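Local coordinates for protein Rik1-associated factor 1 (PDB 4O9D) that serves as a WD-repeat propeller subunit of the Clr4 methyltransferase complex, which helps establish heterochromatin by methylating histone H3, at residues T237-P243 with N282-N288; Q245-A250 with Y261-T265. All coordinates share one frame; numbering follows the deposited sequence.

Interaction 1: T237-P243 with N282-N288; sequences TSLYMHP and NHATISN
The innermost strands of two adjacent propeller blades meet here, with Ser238, Tyr240 and His242 of one blade set against Ala284 to Asn288 of the next. Ser238 turns its hydroxyl across the seam, where OG accepts a nearly straight hydrogen bond from Ala284 N (3.1 Å, 172° at the hydrogen). With CG anti to the backbone N (chi1 179°), the Tyr240 ring lies over Thr285, whose CB sits 4.0 Å from the ring centroid in a CH-pi contact; Thr285 OG1 is held by Thr294 and Trp344. The two strands run 25° from parallel beside the propeller channel, with their axes 5.8 Å apart; the direct bonds between them pair side chains of the first blade with the backbone of the second, with water filling in. One water lies 2.7 Å from Tyr240 OH and donates to Ile286 O and Asn288 OD1. A leucine in place of Tyr240 would probably leave this water without its phenolic partner and Thr285 CB without its aromatic cover. Beyond the strand ends, the His242 ring presents its NE2 edge to two carbonyls, in weak bonds to Ser287 O (2.8 Å) and Asn288 O (3.0 Å). Ser244 OG bonds to ND1, while Ile286 CG2 packs 3.6 Å from His242 CD2.

Interaction 2: Q245-A250 with Y261-T265; sequences QVGFVA and YYLDT
The Phe248 ring carries Leu263 on one face: Leu263 CB lies 3.8 Å from the ring centroid, displaced toward the rim, in a CH-pi contact, and Thr265 OG1 stands near the plane at the ring's edge. Tyr262 meets Val249 CG1 at its edge, and Tyr261 has Ala250 O near its plane. These rings belong to a beta hairpin, the second and third strands of one four-stranded propeller blade, paired antiparallel. Phe248, Ala250, Tyr261 and Leu263 share one face of the sheet; Val249 and Tyr262 occupy the other.

Phe248 owes its position to chi1 of 64°, which puts CG between the backbone N and the carbonyl carbon and swings the ring over its cross-strand neighbour. Leu263 CD1 then reaches Phe248 CE2 at 3.5 Å and also touches Ala250 CB, joining three apolar groups. Val270 of the outer strand and Met241 of the inner one pack on this same cluster, against Leu263 and Phe248 respectively.

Across the sheet the Tyr262 side chain lies along the hairpin, and its OH comes 3.4 Å from Gly247 CA, taking up the place where a side chain on that residue would begin. Phe248 and Leu263 exchange two backbone hydrogen bonds, Ala250 and Tyr261 two more. Past the last bridge, Thr265 N donates to Val246 O at 3.0 Å, approaching from above the carbonyl plane. A water at the same end donates to Gln245 O (3.0 Å) and makes a weak bond with Thr265 OG1.

Coming from the N terminus, the chain runs along inner strand 235-241, turns at Pro243, and returns as strand 247-253. Interaction 2 closes a short loop at the next turn, where 261-265 comes back beside 245-250. After outer strand 269-276 the chain crosses to the next blade, and strand 281-286 closes the longer loop of interaction 1, which encloses the whole of interaction 2. One contact therefore builds a blade and the other joins it to its neighbour. They are joined where strand 235-241, of interaction 1, pairs with strand 247-253, of interaction 2: Tyr240 N probably bonds to Val249 O, and Val249 CG1 packs 3.5 Å from Ile286 CG1 of the following blade.

Interaction 1: T237-P243 with N282-N288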
ATOM      1  N   THR A 237     -11.251   3.686   0.657  1.00 20.23           N
ATOM      2  CA  THR A 237     -10.131   3.548   1.557  1.00 21.29           C
ATOM      3  C   THR A 237      -9.124   2.509   1.084  1.00 22.23           C
ATOM      4  O   THR A 237      -7.973   2.563   1.469  1.00 21.93           O
ATOM      5  CB  THR A 237     -10.592   3.158   2.998  1.00 24.20           C
ATOM      6  OG1 THR A 237     -11.331   1.917   2.984  1.00 23.39           O
ATOM      7  CG2 THR A 237     -11.463   4.257   3.614  1.00 22.38           C
ATOM      8  N   SER A 238      -9.532   1.566   0.242  1.00 19.69           N
ATOM      9  CA  SER A 238      -8.599   0.513  -0.103  1.00 20.00           C
ATOM     10  C   SER A 238      -9.017  -0.232  -1.380  1.00 17.34           C
ATOM     11  O   SER A 238     -10.190  -0.419  -1.614  1.00 16.98           O
ATOM     12  CB  SER A 238      -8.537  -0.455   1.094  1.00 20.58           C
ATOM     13  OG  SER A 238      -8.014  -1.695   0.727  1.00 26.44           O
ATOM     14  N   LEU A 239      -8.036  -0.650  -2.179  1.00 16.89           N
ATOM     15  CA  LEU A 239      -8.251  -1.347  -3.453  1.00 14.08           C
ATOM     16  C   LEU A 239      -7.322  -2.527  -3.463  1.00 22.49           C
ATOM     17  O   LEU A 239      -6.130  -2.384  -3.123  1.00 21.50           O
ATOM     18  CB  LEU A 239      -7.849  -0.456  -4.656  1.00 20.10           C
ATOM     19  CG  LEU A 239      -8.606   0.816  -5.000  1.00 23.43           C
ATOM     20  CD1 LEU A 239      -8.026   1.443  -6.324  1.00 24.00           C
ATOM     21  CD2 LEU A 239     -10.078   0.564  -5.194  1.00 20.00           C
ATOM     22  N   TYR A 240      -7.835  -3.693  -3.838  1.00 22.02           N
ATOM     23  CA  TYR A 240      -6.995  -4.880  -3.848  1.00 21.20           C
ATOM     24  C   TYR A 240      -7.350  -5.748  -5.049  1.00 19.03           C
ATOM     25  O   TYR A 240      -8.497  -6.150  -5.183  1.00 22.11           O
ATOM     26  CB  TYR A 240      -7.172  -5.667  -2.538  1.00 20.77           C
ATOM     27  CG  TYR A 240      -6.359  -6.919  -2.447  1.00 20.81           C
ATOM     28  CD1 TYR A 240      -6.756  -8.080  -3.111  1.00 21.04           C
ATOM     29  CD2 TYR A 240      -5.203  -6.966  -1.675  1.00 25.94           C
ATOM     30  CE1 TYR A 240      -6.021  -9.262  -3.001  1.00 22.72           C
ATOM     31  CE2 TYR A 240      -4.457  -8.160  -1.554  1.00 26.22           C
ATOM     32  CZ  TYR A 240      -4.874  -9.294  -2.230  1.00 23.70           C
ATOM     33  OH  TYR A 240      -4.133 -10.452  -2.159  1.00 29.24           O
ATOM     34  N   MET A 241      -6.363  -6.029  -5.900  1.00 20.00           N
ATOM     35  CA  MET A 241      -6.564  -6.839  -7.111  1.00 19.66           C
ATOM     36  C   MET A 241      -6.181  -8.320  -6.847  1.00 24.07           C
ATOM     37  O   MET A 241      -5.084  -8.617  -6.347  1.00 21.71           O
ATOM     38  CB  MET A 241      -5.717  -6.262  -8.269  1.00 22.34           C
ATOM     39  CG  MET A 241      -5.785  -7.075  -9.572  1.00 23.33           C
ATOM     40  SD  MET A 241      -7.386  -6.884 -10.429  1.00 28.25           S
ATOM     41  CE  MET A 241      -7.266  -5.178 -10.999  1.00 26.03           C
ATOM     42  N   HIS A 242      -7.079  -9.252  -7.161  1.00 23.69           N
ATOM     43  CA  HIS A 242      -6.732 -10.664  -7.042  1.00 24.46           C
ATOM     44  C   HIS A 242      -5.542 -10.995  -7.951  1.00 24.12           C
ATOM     45  O   HIS A 242      -5.405 -10.430  -9.052  1.00 23.92           O
ATOM     46  CB  HIS A 242      -7.931 -11.565  -7.326  1.00 25.59           C
ATOM     47  CG  HIS A 242      -7.739 -12.967  -6.862  1.00 24.88           C
ATOM     48  ND1 HIS A 242      -7.374 -13.989  -7.711  1.00 28.87           N
ATOM     49  CD2 HIS A 242      -7.843 -13.520  -5.631  1.00 25.77           C
ATOM     50  CE1 HIS A 242      -7.260 -15.112  -7.022  1.00 25.83           C
ATOM     51  NE2 HIS A 242      -7.551 -14.856  -5.762  1.00 28.30           N
ATOM     52  N   PRO A 243      -4.657 -11.890  -7.488  1.00 24.52           N
ATOM     53  CA  PRO A 243      -3.461 -12.284  -8.257  1.00 30.82           C
ATOM     54  C   PRO A 243      -3.809 -12.865  -9.640  1.00 28.00           C
ATOM     55  O   PRO A 243      -2.962 -12.897 -10.519  1.00 28.07           O
ATOM     56  CB  PRO A 243      -2.831 -13.406  -7.396  1.00 32.26           C
ATOM     57  CG  PRO A 243      -3.355 -13.197  -6.029  1.00 28.92           C
ATOM     58  CD  PRO A 243      -4.734 -12.598  -6.191  1.00 27.53           C
ATOM     59  N   ASN A 282      -9.617   0.059   7.006  1.00 23.16           N
ATOM     60  CA  ASN A 282      -8.244   0.325   6.565  1.00 22.67           C
ATOM     61  C   ASN A 282      -7.861  -0.512   5.336  1.00 26.52           C
ATOM     62  O   ASN A 282      -7.179  -0.007   4.440  1.00 22.74           O
ATOM     63  CB  ASN A 282      -7.222   0.008   7.667  1.00 25.49           C
ATOM     64  CG  ASN A 282      -7.257   0.998   8.833  1.00 29.07           C
ATOM     65  OD1 ASN A 282      -7.759   2.107   8.724  1.00 29.35           O
ATOM     66  ND2 ASN A 282      -6.706   0.580   9.957  1.00 29.77           N
ATOM     67  N   HIS A 283      -8.266  -1.789   5.303  1.00 21.04           N
ATOM     68  CA  HIS A 283      -7.809  -2.699   4.244  1.00 24.23           C
ATOM     69  C   HIS A 283      -8.870  -3.741   3.914  1.00 23.45           C
ATOM     70  O   HIS A 283      -9.410  -4.393   4.823  1.00 23.70           O
ATOM     71  CB  HIS A 283      -6.526  -3.456   4.669  1.00 19.36           C
ATOM     72  CG  HIS A 283      -5.362  -2.566   4.967  1.00 24.24           C
ATOM     73  ND1 HIS A 283      -4.655  -1.919   3.980  1.00 27.04           N
ATOM     74  CD2 HIS A 283      -4.792  -2.199   6.145  1.00 20.76           C
ATOM     75  CE1 HIS A 283      -3.706  -1.177   4.531  1.00 30.59           C
ATOM     76  NE2 HIS A 283      -3.756  -1.342   5.841  1.00 25.08           N
ATOM     77  N   ALA A 284      -9.141  -3.918   2.623  1.00 17.87           N
ATOM     78  CA  ALA A 284      -9.965  -5.035   2.153  1.00 19.20           C
ATOM     79  C   ALA A 284      -9.113  -5.958   1.291  1.00 20.86           C
ATOM     80  O   ALA A 284      -8.221  -5.473   0.569  1.00 20.41           O
ATOM     81  CB  ALA A 284     -11.139  -4.508   1.344  1.00 18.97           C
ATOM     82  N   THR A 285      -9.365  -7.272   1.338  1.00 18.89           N
ATOM     83  CA  THR A 285      -8.655  -8.192   0.434  1.00 22.71           C
ATOM     84  C   THR A 285      -9.588  -9.241  -0.163  1.00 24.32           C
ATOM     85  O   THR A 285     -10.776  -9.320   0.172  1.00 19.65           O
ATOM     86  CB  THR A 285      -7.460  -8.956   1.119  1.00 21.42           C
ATOM     87  OG1 THR A 285      -7.972 -10.004   1.956  1.00 21.94           O
ATOM     88  CG2 THR A 285      -6.599  -7.997   1.940  1.00 19.93           C
ATOM     89  N   ILE A 286      -9.045 -10.007  -1.098  1.00 22.97           N
ATOM     90  CA  ILE A 286      -9.685 -11.234  -1.549  1.00 24.41           C
ATOM     91  C   ILE A 286      -8.700 -12.350  -1.282  1.00 20.18           C
ATOM     92  O   ILE A 286      -7.508 -12.172  -1.548  1.00 21.40           O
ATOM     93  CB  ILE A 286      -9.912 -11.242  -3.074  1.00 25.09           C
ATOM     94  CG1 ILE A 286     -10.772 -10.065  -3.524  1.00 26.65           C
ATOM     95  CG2 ILE A 286     -10.551 -12.563  -3.482  1.00 22.59           C
ATOM     96  CD1 ILE A 286     -10.656  -9.778  -5.030  1.00 25.75           C
ATOM     97  N   SER A 287      -9.175 -13.512  -0.848  1.00 20.00           N
ATOM     98  CA  SER A 287      -8.284 -14.658  -0.648  1.00 23.52           C
ATOM     99  C   SER A 287      -7.617 -15.100  -1.941  1.00 25.70           C
ATOM    100  O   SER A 287      -8.103 -14.813  -3.032  1.00 23.62           O
ATOM    101  CB  SER A 287      -9.031 -15.861  -0.025  1.00 27.92           C
ATOM    102  OG  SER A 287     -10.022 -16.372  -0.910  1.00 28.36           O
ATOM    103  N   ASN A 288      -6.476 -15.786  -1.818  1.00 23.27           N
ATOM    104  CA  ASN A 288      -5.833 -16.374  -2.981  1.00 27.48           C
ATOM    105  C   ASN A 288      -6.741 -17.381  -3.687  1.00 23.76           C
ATOM    106  O   ASN A 288      -6.648 -17.532  -4.900  1.00 29.97           O
ATOM    107  CB  ASN A 288      -4.505 -17.035  -2.611  1.00 27.08           C
ATOM    108  CG  ASN A 288      -3.432 -16.015  -2.210  1.00 34.51           C
ATOM    109  OD1 ASN A 288      -3.488 -14.838  -2.605  1.00 25.79           O
ATOM    110  ND2 ASN A 288      -2.452 -16.465  -1.421  1.00 25.92           N
TER
HETATM  111  O   HOH W   1      -4.792  -1.340   1.405  1.00 30.22           O
HETATM  112  O   HOH W   2      -5.255 -12.789  -2.726  1.00 23.75           O

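Interaction 2: Q245-A250 with Y261-T265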
ATOM      1  N   GLN A 245      -6.100 -11.546 -11.386  1.00 26.69           N
ATOM      2  CA  GLN A 245      -6.603 -10.341 -12.038  1.00 25.90           C
ATOM      3  C   GLN A 245      -8.006 -10.510 -12.665  1.00 25.70           C
ATOM      4  O   GLN A 245      -8.380  -9.760 -13.554  1.00 24.94           O
ATOM      5  CB  GLN A 245      -5.564  -9.843 -13.056  1.00 32.20           C
ATOM      6  CG  GLN A 245      -4.115  -9.740 -12.442  1.00 29.94           C
ATOM      7  CD  GLN A 245      -3.042  -9.285 -13.443  1.00 36.58           C
ATOM      8  OE1 GLN A 245      -3.336  -8.970 -14.593  1.00 38.01           O
ATOM      9  NE2 GLN A 245      -1.787  -9.246 -12.993  1.00 37.62           N
ATOM     10  N   VAL A 246      -8.790 -11.474 -12.186  1.00 26.46           N
ATOM     11  CA  VAL A 246     -10.178 -11.619 -12.653  1.00 25.67           C
ATOM     12  C   VAL A 246     -11.114 -10.630 -11.952  1.00 27.62           C
ATOM     13  O   VAL A 246     -12.239 -10.376 -12.402  1.00 27.68           O
ATOM     14  CB  VAL A 246     -10.712 -13.081 -12.456  1.00 30.62           C
ATOM     15  CG1 VAL A 246      -9.758 -14.101 -13.117  1.00 25.15           C
ATOM     16  CG2 VAL A 246     -10.893 -13.397 -10.972  1.00 32.02           C
ATOM     17  N   GLY A 247     -10.661 -10.060 -10.843  1.00 27.06           N
ATOM     18  CA  GLY A 247     -11.507  -9.165 -10.073  1.00 24.41           C
ATOM     19  C   GLY A 247     -10.765  -8.458  -8.954  1.00 23.99           C
ATOM     20  O   GLY A 247      -9.651  -8.845  -8.583  1.00 23.52           O
ATOM     21  N   PHE A 248     -11.377  -7.407  -8.420  1.00 21.21           N
ATOM     22  CA  PHE A 248     -10.776  -6.662  -7.336  1.00 19.71           C
ATOM     23  C   PHE A 248     -11.838  -6.247  -6.343  1.00 21.44           C
ATOM     24  O   PHE A 248     -13.032  -6.264  -6.667  1.00 22.91           O
ATOM     25  CB  PHE A 248      -9.987  -5.452  -7.857  1.00 20.61           C
ATOM     26  CG  PHE A 248     -10.827  -4.398  -8.567  1.00 21.64           C
ATOM     27  CD1 PHE A 248     -11.210  -4.563  -9.889  1.00 23.23           C
ATOM     28  CD2 PHE A 248     -11.143  -3.205  -7.934  1.00 20.00           C
ATOM     29  CE1 PHE A 248     -11.971  -3.587 -10.547  1.00 26.27           C
ATOM     30  CE2 PHE A 248     -11.888  -2.234  -8.566  1.00 19.42           C
ATOM     31  CZ  PHE A 248     -12.303  -2.421  -9.886  1.00 24.80           C
ATOM     32  N   VAL A 249     -11.412  -5.942  -5.120  1.00 19.21           N
ATOM     33  CA  VAL A 249     -12.327  -5.396  -4.134  1.00 22.90           C
ATOM     34  C   VAL A 249     -11.923  -3.963  -3.859  1.00 20.10           C
ATOM     35  O   VAL A 249     -10.750  -3.616  -3.959  1.00 19.40           O
ATOM     36  CB  VAL A 249     -12.338  -6.164  -2.787  1.00 21.30           C
ATOM     37  CG1 VAL A 249     -13.091  -7.536  -2.929  1.00 21.10           C
ATOM     38  CG2 VAL A 249     -10.906  -6.338  -2.221  1.00 19.70           C
ATOM     39  N   ALA A 250     -12.912  -3.154  -3.508  1.00 18.10           N
ATOM     40  CA  ALA A 250     -12.710  -1.789  -3.059  1.00 19.24           C
ATOM     41  C   ALA A 250     -13.532  -1.571  -1.815  1.00 19.90           C
ATOM     42  O   ALA A 250     -14.704  -1.936  -1.786  1.00 23.28           O
ATOM     43  CB  ALA A 250     -13.151  -0.834  -4.108  1.00 18.39           C
ATOM     44  N   TYR A 261     -16.905  -3.673  -1.869  1.00 18.92           N
ATOM     45  CA  TYR A 261     -17.399  -4.077  -3.175  1.00 19.32           C
ATOM     46  C   TYR A 261     -16.473  -5.057  -3.851  1.00 24.78           C
ATOM     47  O   TYR A 261     -15.249  -4.949  -3.716  1.00 25.35           O
ATOM     48  CB  TYR A 261     -17.556  -2.853  -4.082  1.00 21.21           C
ATOM     49  CG  TYR A 261     -18.448  -1.814  -3.478  1.00 20.12           C
ATOM     50  CD1 TYR A 261     -19.815  -1.860  -3.681  1.00 23.98           C
ATOM     51  CD2 TYR A 261     -17.927  -0.789  -2.702  1.00 21.68           C
ATOM     52  CE1 TYR A 261     -20.653  -0.906  -3.125  1.00 29.61           C
ATOM     53  CE2 TYR A 261     -18.739   0.167  -2.137  1.00 23.38           C
ATOM     54  CZ  TYR A 261     -20.111   0.107  -2.352  1.00 29.18           C
ATOM     55  OH  TYR A 261     -20.947   1.035  -1.779  1.00 27.74           O
ATOM     56  N   TYR A 262     -17.065  -5.995  -4.595  1.00 22.63           N
ATOM     57  CA  TYR A 262     -16.314  -6.925  -5.430  1.00 26.22           C
ATOM     58  C   TYR A 262     -16.625  -6.547  -6.873  1.00 28.54           C
ATOM     59  O   TYR A 262     -17.798  -6.458  -7.253  1.00 26.73           O
ATOM     60  CB  TYR A 262     -16.672  -8.417  -5.182  1.00 25.15           C
ATOM     61  CG  TYR A 262     -15.928  -9.284  -6.170  1.00 28.57           C
ATOM     62  CD1 TYR A 262     -14.590  -9.603  -5.968  1.00 26.60           C
ATOM     63  CD2 TYR A 262     -16.520  -9.680  -7.374  1.00 34.99           C
ATOM     64  CE1 TYR A 262     -13.870 -10.340  -6.905  1.00 31.73           C
ATOM     65  CE2 TYR A 262     -15.807 -10.425  -8.324  1.00 32.38           C
ATOM     66  CZ  TYR A 262     -14.484 -10.759  -8.074  1.00 35.75           C
ATOM     67  OH  TYR A 262     -13.760 -11.488  -8.995  1.00 36.45           O
ATOM     68  N   LEU A 263     -15.586  -6.282  -7.661  1.00 24.42           N
ATOM     69  CA  LEU A 263     -15.771  -5.820  -9.030  1.00 21.72           C
ATOM     70  C   LEU A 263     -15.109  -6.756 -10.024  1.00 28.11           C
ATOM     71  O   LEU A 263     -13.961  -7.154  -9.837  1.00 28.55           O
ATOM     72  CB  LEU A 263     -15.196  -4.397  -9.203  1.00 25.42           C
ATOM     73  CG  LEU A 263     -15.831  -3.314  -8.319  1.00 27.22           C
ATOM     74  CD1 LEU A 263     -14.990  -2.998  -7.089  1.00 20.10           C
ATOM     75  CD2 LEU A 263     -16.057  -2.040  -9.152  1.00 31.68           C
ATOM     76  N   ASP A 264     -15.829  -7.088 -11.092  1.00 28.14           N
ATOM     77  CA  ASP A 264     -15.345  -8.025 -12.097  1.00 28.32           C
ATOM     78  C   ASP A 264     -14.557  -7.278 -13.166  1.00 29.63           C
ATOM     79  O   ASP A 264     -14.976  -6.219 -13.618  1.00 31.11           O
ATOM     80  CB  ASP A 264     -16.537  -8.747 -12.735  1.00 31.48           C
ATOM     81  CG  ASP A 264     -16.124  -9.725 -13.811  1.00 35.92           C
ATOM     82  OD1 ASP A 264     -15.812 -10.880 -13.456  1.00 40.64           O
ATOM     83  OD2 ASP A 264     -16.114  -9.344 -15.011  1.00 37.31           O
ATOM     84  N   THR A 265     -13.427  -7.849 -13.575  1.00 28.73           N
ATOM     85  CA  THR A 265     -12.527  -7.231 -14.541  1.00 28.41           C
ATOM     86  C   THR A 265     -12.907  -7.427 -16.041  1.00 31.78           C
ATOM     87  O   THR A 265     -12.245  -6.896 -16.921  1.00 34.20           O
ATOM     88  CB  THR A 265     -11.086  -7.723 -14.263  1.00 28.66           C
ATOM     89  OG1 THR A 265     -10.555  -7.002 -13.136  1.00 37.32           O
ATOM     90  CG2 THR A 265     -10.190  -7.483 -15.424  1.00 35.87           C
TER
HETATM   91  O   HOH W   3      -7.304  -6.934 -13.870  1.00 29.68           O